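Local coordinates for serine protease (Arthrobacter nicotinovorans, PDB 3WY8), which probably hydrolyses peptide bonds, as the trypsin-like catalytic domain of a serine protease with keratinolytic activity, at residues K13-L18 with N22-G27; N28-A33 with G183-V188; G50-N55 with Q82-G87; N165-S170 with G194-T199. All coordinates share one frame; numbering follows the deposited sequence.

Contact 1. Residues K13-L18 with N22-G27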
loop_
_atom_site.group_PDB
_atom_site.type_symbol
_atom_site.label_atom_id
_atom_site.label_comp_id
_atom_site.label_asym_id
_atom_site.label_seq_id
_atom_site.Cartn_x
_atom_site.Cartn_y
_atom_site.Cartn_z
ATOM N N LYS A 13 4.767 -1.013 -8.028
ATOM C CA LYS A 13 5.676 -1.817 -7.233
ATOM C C LYS A 13 6.670 -0.884 -6.552
ATOM O O LYS A 13 7.083 0.123 -7.136
ATOM C CB LYS A 13 6.402 -2.807 -8.141
ATOM C CG LYS A 13 7.208 -3.883 -7.407
ATOM C CD LYS A 13 7.846 -4.832 -8.416
ATOM C CE LYS A 13 8.765 -5.851 -7.747
ATOM N NZ LYS A 13 8.032 -6.909 -7.000
ATOM N N ILE A 14 7.047 -1.223 -5.324
ATOM C CA ILE A 14 8.009 -0.433 -4.555
ATOM C C ILE A 14 9.274 -1.244 -4.307
ATOM O O ILE A 14 9.200 -2.413 -3.920
ATOM C CB ILE A 14 7.413 0.015 -3.200
ATOM C CG1 ILE A 14 6.224 0.959 -3.421
ATOM C CG2 ILE A 14 8.466 0.697 -2.325
ATOM C CD1 ILE A 14 5.352 1.152 -2.179
ATOM N N PHE A 15 10.423 -0.616 -4.552
ATOM C CA PHE A 15 11.726 -1.177 -4.205
ATOM C C PHE A 15 12.328 -0.250 -3.165
ATOM O O PHE A 15 12.403 0.966 -3.382
ATOM C CB PHE A 15 12.638 -1.223 -5.432
ATOM C CG PHE A 15 12.145 -2.123 -6.533
ATOM C CD1 PHE A 15 12.633 -3.424 -6.654
ATOM C CD2 PHE A 15 11.204 -1.669 -7.457
ATOM C CE1 PHE A 15 12.189 -4.260 -7.672
ATOM C CE2 PHE A 15 10.756 -2.497 -8.485
ATOM C CZ PHE A 15 11.255 -3.796 -8.595
ATOM N N PHE A 16 12.754 -0.799 -2.031
ATOM C CA PHE A 16 13.260 0.066 -0.969
ATOM C C PHE A 16 14.391 -0.515 -0.132
ATOM O O PHE A 16 14.638 -1.722 -0.153
ATOM C CB PHE A 16 12.113 0.598 -0.085
ATOM C CG PHE A 16 11.424 -0.455 0.749
ATOM C CD1 PHE A 16 11.654 -0.528 2.119
ATOM C CD2 PHE A 16 10.519 -1.343 0.175
ATOM C CE1 PHE A 16 11.011 -1.486 2.910
ATOM C CE2 PHE A 16 9.867 -2.307 0.957
ATOM C CZ PHE A 16 10.116 -2.374 2.328
ATOM N N THR A 17 15.094 0.372 0.569
ATOM C CA THR A 17 16.133 -0.017 1.508
ATOM C C THR A 17 15.699 0.446 2.893
ATOM O O THR A 17 15.421 1.628 3.102
ATOM C CB THR A 17 17.503 0.586 1.125
ATOM O OG1 THR A 17 17.843 0.177 -0.209
ATOM C CG2 THR A 17 18.588 0.113 2.077
ATOM N N LEU A 18 15.633 -0.497 3.826
ATOM C CA LEU A 18 15.179 -0.216 5.181
ATOM C C LEU A 18 16.034 -0.993 6.173
ATOM O O LEU A 18 16.175 -2.211 6.061
ATOM C CB LEU A 18 13.699 -0.582 5.340
ATOM C CG LEU A 18 13.030 -0.333 6.697
ATOM C CD1 LEU A 18 12.992 1.151 7.033
ATOM C CD2 LEU A 18 11.626 -0.923 6.712
ATOM N N ASN A 22 17.439 -4.746 1.526
ATOM C CA ASN A 22 16.621 -4.476 0.345
ATOM C C ASN A 22 15.343 -5.303 0.283
ATOM O O ASN A 22 15.375 -6.534 0.408
ATOM C CB ASN A 22 17.456 -4.657 -0.919
ATOM C CG ASN A 22 18.649 -3.731 -0.950
ATOM O OD1 ASN A 22 18.512 -2.524 -0.752
ATOM N ND2 ASN A 22 19.833 -4.294 -1.163
ATOM N N TYR A 23 14.224 -4.612 0.080
ATOM C CA TYR A 23 12.901 -5.229 0.127
ATOM C C TYR A 23 12.009 -4.749 -1.015
ATOM O O TYR A 23 12.320 -3.766 -1.692
ATOM C CB TYR A 23 12.208 -4.882 1.450
ATOM C CG TYR A 23 12.945 -5.276 2.708
ATOM C CD1 TYR A 23 13.007 -6.610 3.114
ATOM C CD2 TYR A 23 13.556 -4.312 3.508
ATOM C CE1 TYR A 23 13.674 -6.980 4.283
ATOM C CE2 TYR A 23 14.229 -4.670 4.682
ATOM C CZ TYR A 23 14.283 -6.004 5.058
ATOM O OH TYR A 23 14.941 -6.373 6.210
ATOM N N VAL A 24 10.891 -5.444 -1.213
ATOM C CA VAL A 24 9.838 -4.983 -2.119
ATOM C C VAL A 24 8.499 -4.835 -1.416
ATOM O O VAL A 24 8.226 -5.504 -0.414
ATOM C CB VAL A 24 9.628 -5.903 -3.352
ATOM C CG1 VAL A 24 10.731 -5.713 -4.358
ATOM C CG2 VAL A 24 9.460 -7.366 -2.935
ATOM N N CYS A 25 7.672 -3.954 -1.966
ATOM C CA CYS A 25 6.306 -3.754 -1.516
ATOM C C CYS A 25 5.451 -3.328 -2.705
ATOM O O CYS A 25 5.899 -3.375 -3.854
ATOM C CB CYS A 25 6.256 -2.696 -0.411
ATOM S SG CYS A 25 6.457 -3.334 1.283
ATOM N N SER A 26 4.220 -2.918 -2.420
ATOM C CA SER A 26 3.312 -2.392 -3.425
ATOM C C SER A 26 2.720 -1.092 -2.893
ATOM O O SER A 26 2.741 -0.844 -1.683
ATOM C CB SER A 26 2.208 -3.410 -3.718
ATOM O OG SER A 26 2.775 -4.657 -4.075
ATOM N N GLY A 27 2.206 -0.259 -3.789
ATOM C CA GLY A 27 1.665 1.031 -3.394
ATOM C C GLY A 27 0.712 1.600 -4.421
ATOM O O GLY A 27 0.451 0.984 -5.460
HETATM O O HOH W 1 6.498 -6.218 -4.829
HETATM O O HOH W 2 16.040 -4.396 7.785
#

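Contact 2. Residues N28-A33 with G183-V188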
loop_
_atom_site.group_PDB
_atom_site.type_symbol
_atom_site.label_atom_id
_atom_site.label_comp_id
_atom_site.label_asym_id
_atom_site.label_seq_id
_atom_site.Cartn_x
_atom_site.Cartn_y
_atom_site.Cartn_z
ATOM N N ASN A 28 0.197 2.791 -4.127
ATOM C CA ASN A 28 -0.826 3.397 -4.966
ATOM C C ASN A 28 -0.738 4.911 -4.952
ATOM O O ASN A 28 -0.585 5.517 -3.888
ATOM C CB ASN A 28 -2.208 2.954 -4.477
ATOM C CG ASN A 28 -3.312 3.306 -5.442
ATOM O OD1 ASN A 28 -3.207 3.061 -6.646
ATOM N ND2 ASN A 28 -4.393 3.861 -4.917
ATOM N N SER A 29 -0.830 5.518 -6.137
ATOM C CA SER A 29 -0.925 6.968 -6.249
ATOM C C SER A 29 -2.296 7.414 -5.732
ATOM O O SER A 29 -3.332 6.994 -6.252
ATOM C CB SER A 29 -0.718 7.415 -7.699
ATOM O OG SER A 29 -0.894 8.821 -7.830
ATOM N N VAL A 30 -2.292 8.241 -4.688
ATOM C CA VAL A 30 -3.546 8.711 -4.080
ATOM C C VAL A 30 -3.701 10.214 -4.247
ATOM O O VAL A 30 -2.714 10.953 -4.260
ATOM C CB VAL A 30 -3.688 8.309 -2.586
ATOM C CG1 VAL A 30 -3.856 6.795 -2.455
ATOM C CG2 VAL A 30 -2.504 8.798 -1.743
ATOM N N THR A 31 -4.946 10.656 -4.388
ATOM C CA THR A 31 -5.223 12.069 -4.621
ATOM C C THR A 31 -4.693 12.891 -3.451
ATOM O O THR A 31 -4.851 12.510 -2.297
ATOM C CB THR A 31 -6.722 12.323 -4.836
ATOM O OG1 THR A 31 -7.206 11.445 -5.865
ATOM C CG2 THR A 31 -6.968 13.761 -5.253
ATOM N N ALA A 32 -4.042 14.005 -3.772
ATOM C CA ALA A 32 -3.381 14.840 -2.777
ATOM C C ALA A 32 -3.023 16.169 -3.417
ATOM O O ALA A 32 -2.659 16.209 -4.594
ATOM C CB ALA A 32 -2.120 14.155 -2.266
ATOM N N ALA A 33 -3.110 17.249 -2.641
ATOM C CA ALA A 33 -2.774 18.586 -3.139
ATOM C C ALA A 33 -1.393 18.647 -3.799
ATOM O O ALA A 33 -1.214 19.348 -4.797
ATOM C CB ALA A 33 -2.882 19.617 -2.026
ATOM N N GLY A 183 -11.909 2.594 -7.950
ATOM C CA GLY A 183 -12.664 3.036 -6.775
ATOM C C GLY A 183 -11.854 3.817 -5.754
ATOM O O GLY A 183 -10.731 4.250 -6.020
ATOM N N TYR A 184 -12.444 4.005 -4.576
ATOM C CA TYR A 184 -11.782 4.691 -3.474
ATOM C C TYR A 184 -10.927 3.725 -2.672
ATOM O O TYR A 184 -11.371 2.621 -2.348
ATOM C CB TYR A 184 -12.813 5.316 -2.541
ATOM C CG TYR A 184 -13.532 6.501 -3.130
ATOM C CD1 TYR A 184 -12.994 7.782 -3.031
ATOM C CD2 TYR A 184 -14.747 6.341 -3.787
ATOM C CE1 TYR A 184 -13.650 8.881 -3.572
ATOM C CE2 TYR A 184 -15.415 7.433 -4.333
ATOM C CZ TYR A 184 -14.857 8.695 -4.221
ATOM O OH TYR A 184 -15.514 9.778 -4.755
ATOM N N GLN A 185 -9.708 4.145 -2.340
ATOM C CA GLN A 185 -8.854 3.348 -1.461
ATOM C C GLN A 185 -9.264 3.524 -0.000
ATOM O O GLN A 185 -9.540 4.637 0.440
ATOM C CB GLN A 185 -7.377 3.697 -1.642
ATOM C CG GLN A 185 -6.470 2.818 -0.768
ATOM C CD GLN A 185 -4.991 2.942 -1.082
ATOM O OE1 GLN A 185 -4.578 3.726 -1.937
ATOM N NE2 GLN A 185 -4.180 2.153 -0.379
ATOM N N ASN A 186 -9.291 2.425 0.749
ATOM C CA ASN A 186 -9.740 2.463 2.138
ATOM C C ASN A 186 -8.957 1.528 3.073
ATOM O O ASN A 186 -9.300 1.398 4.244
ATOM C CB ASN A 186 -11.254 2.202 2.196
ATOM C CG ASN A 186 -11.835 2.320 3.601
ATOM O OD1 ASN A 186 -12.483 1.390 4.081
ATOM N ND2 ASN A 186 -11.611 3.461 4.263
ATOM N N SER A 187 -7.910 0.886 2.546
ATOM C CA SER A 187 -6.930 0.148 3.359
ATOM C C SER A 187 -5.720 -0.238 2.510
ATOM O O SER A 187 -5.638 0.135 1.335
ATOM C CB SER A 187 -7.554 -1.092 4.019
ATOM O OG SER A 187 -6.683 -1.622 5.009
ATOM N N VAL A 188 -4.778 -0.959 3.120
ATOM C CA VAL A 188 -3.620 -1.531 2.426
ATOM C C VAL A 188 -3.398 -2.965 2.891
ATOM O O VAL A 188 -3.816 -3.336 3.983
ATOM C CB VAL A 188 -2.312 -0.728 2.680
ATOM C CG1 VAL A 188 -2.392 0.660 2.061
ATOM C CG2 VAL A 188 -1.996 -0.641 4.177
#

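Contact 3. Residues G50-N55 with Q82-G87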
loop_
_atom_site.group_PDB
_atom_site.type_symbol
_atom_site.label_atom_id
_atom_site.label_comp_id
_atom_site.label_asym_id
_atom_site.label_seq_id
_atom_site.Cartn_x
_atom_site.Cartn_y
_atom_site.Cartn_z
ATOM N N GLY A 50 11.358 2.461 14.475
ATOM C CA GLY A 50 12.733 2.790 14.140
ATOM C C GLY A 50 12.866 3.797 13.027
ATOM O O GLY A 50 12.059 4.725 12.911
ATOM N N ALA A 51 13.894 3.599 12.207
ATOM C CA ALA A 51 14.241 4.529 11.151
ATOM C C ALA A 51 13.305 4.406 9.954
ATOM O O ALA A 51 12.704 3.352 9.721
ATOM C CB ALA A 51 15.685 4.310 10.716
ATOM N N TYR A 52 13.179 5.501 9.214
ATOM C CA TYR A 52 12.539 5.479 7.910
ATOM C C TYR A 52 13.479 4.876 6.866
ATOM O O TYR A 52 14.695 4.824 7.071
ATOM C CB TYR A 52 12.116 6.888 7.498
ATOM C CG TYR A 52 10.847 7.359 8.174
ATOM C CD1 TYR A 52 9.596 6.981 7.687
ATOM C CD2 TYR A 52 10.896 8.186 9.297
ATOM C CE1 TYR A 52 8.421 7.412 8.300
ATOM C CE2 TYR A 52 9.723 8.619 9.921
ATOM C CZ TYR A 52 8.492 8.228 9.413
ATOM O OH TYR A 52 7.328 8.649 10.014
ATOM N N ALA A 53 12.904 4.411 5.758
ATOM C CA ALA A 53 13.668 3.877 4.634
ATOM C C ALA A 53 14.659 4.909 4.104
ATOM O O ALA A 53 14.347 6.097 4.043
ATOM C CB ALA A 53 12.728 3.432 3.521
ATOM N N THR A 54 15.847 4.444 3.730
ATOM C CA THR A 54 16.895 5.329 3.214
ATOM C C THR A 54 16.796 5.531 1.700
ATOM O O THR A 54 17.354 6.486 1.156
ATOM C CB THR A 54 18.303 4.837 3.600
ATOM O OG1 THR A 54 18.448 3.459 3.237
ATOM C CG2 THR A 54 18.526 4.993 5.108
ATOM N N ASN A 55 16.090 4.622 1.029
ATOM C CA ASN A 55 15.756 4.767 -0.387
ATOM C C ASN A 55 14.417 4.095 -0.638
ATOM O O ASN A 55 14.140 3.048 -0.064
ATOM C CB ASN A 55 16.841 4.162 -1.285
ATOM C CG ASN A 55 16.812 4.723 -2.703
ATOM O OD1 ASN A 55 16.755 3.972 -3.679
ATOM N ND2 ASN A 55 16.842 6.049 -2.821
ATOM N N GLN A 82 2.324 5.998 16.163
ATOM C CA GLN A 82 2.043 4.653 16.641
ATOM C C GLN A 82 2.798 3.595 15.848
ATOM O O GLN A 82 3.183 2.566 16.407
ATOM C CB GLN A 82 0.541 4.372 16.624
ATOM C CG GLN A 82 -0.276 5.220 17.608
ATOM C CD GLN A 82 -0.745 6.545 17.023
ATOM O OE1 GLN A 82 -0.119 7.106 16.120
ATOM N NE2 GLN A 82 -1.861 7.055 17.541
ATOM N N TRP A 83 3.021 3.849 14.558
ATOM C CA TRP A 83 3.876 2.965 13.770
ATOM C C TRP A 83 5.374 3.210 13.994
ATOM O O TRP A 83 6.116 2.292 14.363
ATOM C CB TRP A 83 3.558 2.995 12.260
ATOM C CG TRP A 83 4.421 1.983 11.584
ATOM C CD1 TRP A 83 5.561 2.213 10.866
ATOM C CD2 TRP A 83 4.278 0.564 11.666
ATOM N NE1 TRP A 83 6.117 1.023 10.467
ATOM C CE2 TRP A 83 5.347 -0.008 10.945
ATOM C CE3 TRP A 83 3.336 -0.283 12.271
ATOM C CZ2 TRP A 83 5.505 -1.385 10.811
ATOM C CZ3 TRP A 83 3.490 -1.655 12.136
ATOM C CH2 TRP A 83 4.570 -2.194 11.407
ATOM N N ALA A 84 5.810 4.439 13.738
ATOM C CA ALA A 84 7.228 4.793 13.743
ATOM C C ALA A 84 7.885 4.631 15.114
ATOM O O ALA A 84 9.074 4.307 15.203
ATOM C CB ALA A 84 7.409 6.219 13.229
ATOM N N SER A 85 7.102 4.841 16.172
ATOM C CA SER A 85 7.611 4.786 17.546
ATOM C C SER A 85 7.299 3.477 18.265
ATOM O O SER A 85 8.036 3.078 19.171
ATOM C CB SER A 85 7.066 5.962 18.363
ATOM O OG SER A 85 7.651 5.999 19.654
ATOM N N ASN A 86 6.221 2.806 17.866
ATOM C CA ASN A 86 5.766 1.612 18.587
ATOM C C ASN A 86 5.572 0.344 17.747
ATOM O O ASN A 86 5.364 -0.740 18.299
ATOM C CB ASN A 86 4.484 1.923 19.372
ATOM C CG ASN A 86 4.701 2.953 20.475
ATOM O OD1 ASN A 86 5.739 2.960 21.144
ATOM N ND2 ASN A 86 3.720 3.827 20.667
ATOM N N GLY A 87 5.637 0.472 16.423
ATOM C CA GLY A 87 5.363 -0.654 15.523
ATOM C C GLY A 87 3.988 -1.275 15.708
ATOM O O GLY A 87 3.811 -2.488 15.540
#

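Contact 4. Residues N165-S170 with G194-T199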
loop_
_atom_site.group_PDB
_atom_site.type_symbol
_atom_site.label_atom_id
_atom_site.label_comp_id
_atom_site.label_asym_id
_atom_site.label_seq_id
_atom_site.Cartn_x
_atom_site.Cartn_y
_atom_site.Cartn_z
ATOM N N ASN A 165 -4.808 -14.887 -1.710
ATOM C CA ASN A 165 -3.631 -15.754 -1.837
ATOM C C ASN A 165 -2.322 -14.995 -2.064
ATOM O O ASN A 165 -1.270 -15.613 -2.259
ATOM C CB ASN A 165 -3.839 -16.797 -2.952
ATOM C CG ASN A 165 -3.854 -16.184 -4.356
ATOM O OD1 ASN A 165 -4.031 -14.979 -4.528
ATOM N ND2 ASN A 165 -3.677 -17.032 -5.370
ATOM N N MET A 166 -2.385 -13.663 -2.049
ATOM C CA MET A 166 -1.200 -12.851 -2.316
ATOM C C MET A 166 -0.171 -12.967 -1.193
ATOM O O MET A 166 -0.521 -13.036 -0.015
ATOM C CB MET A 166 -1.575 -11.391 -2.574
ATOM C CG MET A 166 -2.304 -11.192 -3.898
ATOM S SD MET A 166 -2.311 -9.483 -4.469
ATOM C CE MET A 166 -3.324 -8.707 -3.203
ATOM N N THR A 167 1.097 -12.995 -1.580
ATOM C CA THR A 167 2.187 -13.303 -0.661
ATOM C C THR A 167 3.083 -12.085 -0.446
ATOM O O THR A 167 2.823 -11.011 -0.996
ATOM C CB THR A 167 3.036 -14.458 -1.206
ATOM O OG1 THR A 167 3.521 -14.110 -2.508
ATOM C CG2 THR A 167 2.212 -15.747 -1.294
ATOM N N GLY A 168 4.140 -12.264 0.347
ATOM C CA GLY A 168 5.127 -11.206 0.608
ATOM C C GLY A 168 5.497 -10.403 -0.626
ATOM O O GLY A 168 5.786 -10.968 -1.680
ATOM N N GLY A 169 5.495 -9.080 -0.486
ATOM C CA GLY A 169 5.697 -8.176 -1.618
ATOM C C GLY A 169 4.410 -7.456 -1.971
ATOM O O GLY A 169 4.433 -6.343 -2.501
ATOM N N SER A 170 3.278 -8.101 -1.696
ATOM C CA SER A 170 1.971 -7.479 -1.916
ATOM C C SER A 170 1.651 -6.447 -0.832
ATOM O O SER A 170 0.771 -5.599 -1.019
ATOM C CB SER A 170 0.864 -8.531 -2.023
ATOM O OG SER A 170 0.693 -9.224 -0.801
ATOM N N GLY A 194 1.180 -16.537 8.471
ATOM C CA GLY A 194 2.046 -17.449 7.728
ATOM C C GLY A 194 2.314 -16.957 6.319
ATOM O O GLY A 194 1.598 -16.090 5.810
ATOM N N SER A 195 3.338 -17.528 5.688
ATOM C CA SER A 195 3.839 -17.060 4.392
ATOM C C SER A 195 2.836 -17.182 3.254
ATOM O O SER A 195 2.832 -16.350 2.343
ATOM C CB SER A 195 5.127 -17.798 4.020
ATOM O OG SER A 195 6.158 -17.490 4.932
ATOM N N ASN A 196 2.015 -18.230 3.296
ATOM C CA ASN A 196 0.978 -18.455 2.290
ATOM C C ASN A 196 -0.405 -18.557 2.900
ATOM O O ASN A 196 -1.183 -19.446 2.554
ATOM C CB ASN A 196 1.276 -19.700 1.452
ATOM C CG ASN A 196 2.347 -19.456 0.438
ATOM O OD1 ASN A 196 2.063 -19.136 -0.718
ATOM N ND2 ASN A 196 3.595 -19.557 0.868
ATOM N N SER A 197 -0.702 -17.633 3.808
ATOM C CA SER A 197 -2.025 -17.535 4.421
ATOM C C SER A 197 -3.090 -17.289 3.359
ATOM O O SER A 197 -2.828 -16.648 2.340
ATOM C CB SER A 197 -2.053 -16.398 5.441
ATOM O OG SER A 197 -1.387 -15.257 4.931
ATOM N N SER A 198 -4.289 -17.799 3.613
ATOM C CA SER A 198 -5.408 -17.661 2.685
ATOM C C SER A 198 -6.287 -16.443 3.005
ATOM O O SER A 198 -7.335 -16.247 2.388
ATOM C CB SER A 198 -6.243 -18.944 2.673
ATOM O OG SER A 198 -6.747 -19.214 3.968
ATOM N N THR A 199 -5.843 -15.630 3.963
ATOM C CA THR A 199 -6.510 -14.367 4.303
ATOM C C THR A 199 -5.478 -13.240 4.366
ATOM O O THR A 199 -4.386 -13.426 4.903
ATOM C CB THR A 199 -7.252 -14.473 5.663
ATOM O OG1 THR A 199 -8.201 -15.544 5.606
ATOM C CG2 THR A 199 -7.988 -13.179 5.992
HETATM O O HOH W 3 -0.741 -15.955 0.751
HETATM O O HOH W 4 4.981 -14.553 1.915
#

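Contact 1. Residues K13-L18 with N22-G27
Phe16 carries its CG between its own backbone N and carbonyl carbon (chi1 68°), while Tyr23 turns CG anti to its carbonyl carbon; together these torsions lay one face of the Phe16 ring against Tyr23 CB. The setting is a beta hairpin, strands 11-18 and 21-29 of the first of the two barrels of the chymotrypsin fold, and it illustrates how a regular backbone lets neighbouring side chains share one surface. Tyr23 CB makes a CH-pi contact 3.8 Å from the Phe16 ring centroid, offset toward the rim. Cys25 SG, disulfide-bonded to Cys44, approaches the same ring obliquely, 3.6 Å from Phe16 CE2. Replacing Phe16 by an alanine would probably leave Tyr23 CB and the Cys25 sulfur without their common support and open a gap beside the disulfide. Phe16 with Tyr23 and Ile14 with Cys25 are antiparallel hydrogen-bonded pairs, each joined by two backbone bonds; Ile14 N to Cys25 O, at 2.8 Å, is nearly straight at the hydrogen. On the other face of the sheet, Phe15 CD1 packs 3.8 Å from Val24 CG1. Near the hairpin turn a water bridges the strands, 2.8 Å from both Leu18 O and Tyr23 OH. Thr17 and Asn22 run alongside each other, and Thr17 OG1 donates to Asn22 OD1 at 2.8 Å, nearly along the C=O axis.

Contact 2. Residues N28-A33 with G183-V188
The Gln185 side chain passes that of Asn28 antiparallel to it and runs across Val30, so a single oxygen, OE1, meets both. This is a small buried junction of the two-barrel chymotrypsin fold: Asn28 and Val30 belong to the first barrel, near the C-terminal part of strand 21-29, while Gln185 lies on strand 185-188 of the second domain. With CG anti to the backbone N (chi1 -177°) and the rest of the chain extended, Gln185 spans the distance between them. Asn28 ND2 donates to Gln185 OE1 at 3.0 Å, with the acceptor close to the amide plane of Asn28 but the donor well above the carbonyl plane of Gln185, and the two amides are twisted 54° apart. Ser39 OG is a second hydrogen-bond partner of that oxygen. At the other end Asn28 OD1 bonds His10 ND1, and its ND2 also meets Ser113 OG, so the buried polar atoms are satisfied. Val30 CG1 presses close, 3.2 Å from Gln185 OE1. A leucine in place of Gln185 would probably leave the Asn28 and Ser39 groups without their shared buried acceptor. The rotation of the glutamine amide is fixed from its nitrogen side, where Gln185 NE2 donates to Ser187 O at 3.0 Å, with that oxygen almost in the amide plane.

Contact 3. Residues G50-N55 with Q82-G87
The Tyr52 ring receives the Ala84 methyl obliquely, near its phenol end, Ala84 CB standing 4.0 Å from Tyr52 OH and 4.4 Å from Tyr52 CZ. The other flat group, the indole of Trp83, carries Gly87 CA over one face, 3.8 Å above the plane and offset toward the rim. Both lie in the N-terminal, first-barrel domain of the chymotrypsin fold, where the loop leading into strand 55-60 meets the short helix 81-84 at the surface. The tyrosine is steadied from outside the pair, since its OH is hydrogen-bonded to Ala79 N; likewise Trp83 NE1 bonds Asn46 O, and its ring touches His43. Just past the helix, Gly87 N donates to Trp83 O at 2.8 Å, and the positive phi of Gly87 (57°) suits glycine. Gly50 needs to be glycine for a different reason: at its backbone angles a CB would collide with the preceding carbonyl oxygen. Apart from the alanine methyl, the two segments are joined through the backbone, where Gly50 N donates to Ala84 O at 3.0 Å, the donor tilted modestly from the carbonyl plane.

Contact 4. Residues N165-S170 with G194-T199
Thr167 begins its approach to 194-199 at CB, 4.0 Å from Ser195 O, and then divides. Its methyl branch, CG2, comes nearer, 3.7 Å from Ser195 O, and crosses the side chain of Asn196 obliquely. The hydroxyl branch, set between the backbone N and the carbonyl carbon (chi1 57°), turns to another loop, with OG1 hydrogen-bonded to Ala133 O. The backbone then folds into a type II beta turn from Thr167 to Ser170. Thr167 O holds that turn with two bonds, one from Ser170 N and a shorter one of 2.8 Å from Ser170 OG, which lies above the carbonyl plane. Gly169 occupies the turn with a positive phi at which a CB would strike the preceding carbonyl. By sequence the turn leads into the nucleophile loop of a trypsin-like protease, and in relatives the glycine at this place lends its N-H to the oxyanion hole, so the same role is probable here. The polar links between the two loops pass through water: one molecule accepts from Gly168 N at 2.9 Å and donates to Ser195 O at 2.8 Å. A second lies 2.7 Å from Ser197 O and close to Met166 O. Beyond the touch of a methyl group, then, the chemistry is that of a hydrated seam, in which backbone groups of two surface loops are matched through bridging solvent and not by direct side-chain bonds.

The four contacts show how a two-barrel protease is assembled around a cleft. Contacts 1 and 3 lie in the first barrel domain, with centres 14 Å apart, and join directly: Thr17 N is probably hydrogen-bonded to Asn55 O at 2.9 Å. Contact 4 belongs to the second domain, yet Ser26 OG of contact 1 reaches its Gly169 O at 2.8 Å. Contact 2 continues strand 21-29 from contact 1 and ties it to the second domain, its nearest atoms about 6 Å from contact 4. Three of the contacts adjoin the probable Ser-His-Asp triad: Cys25 touches it, Trp83 touches His43, and 165-170 leads into Ser171.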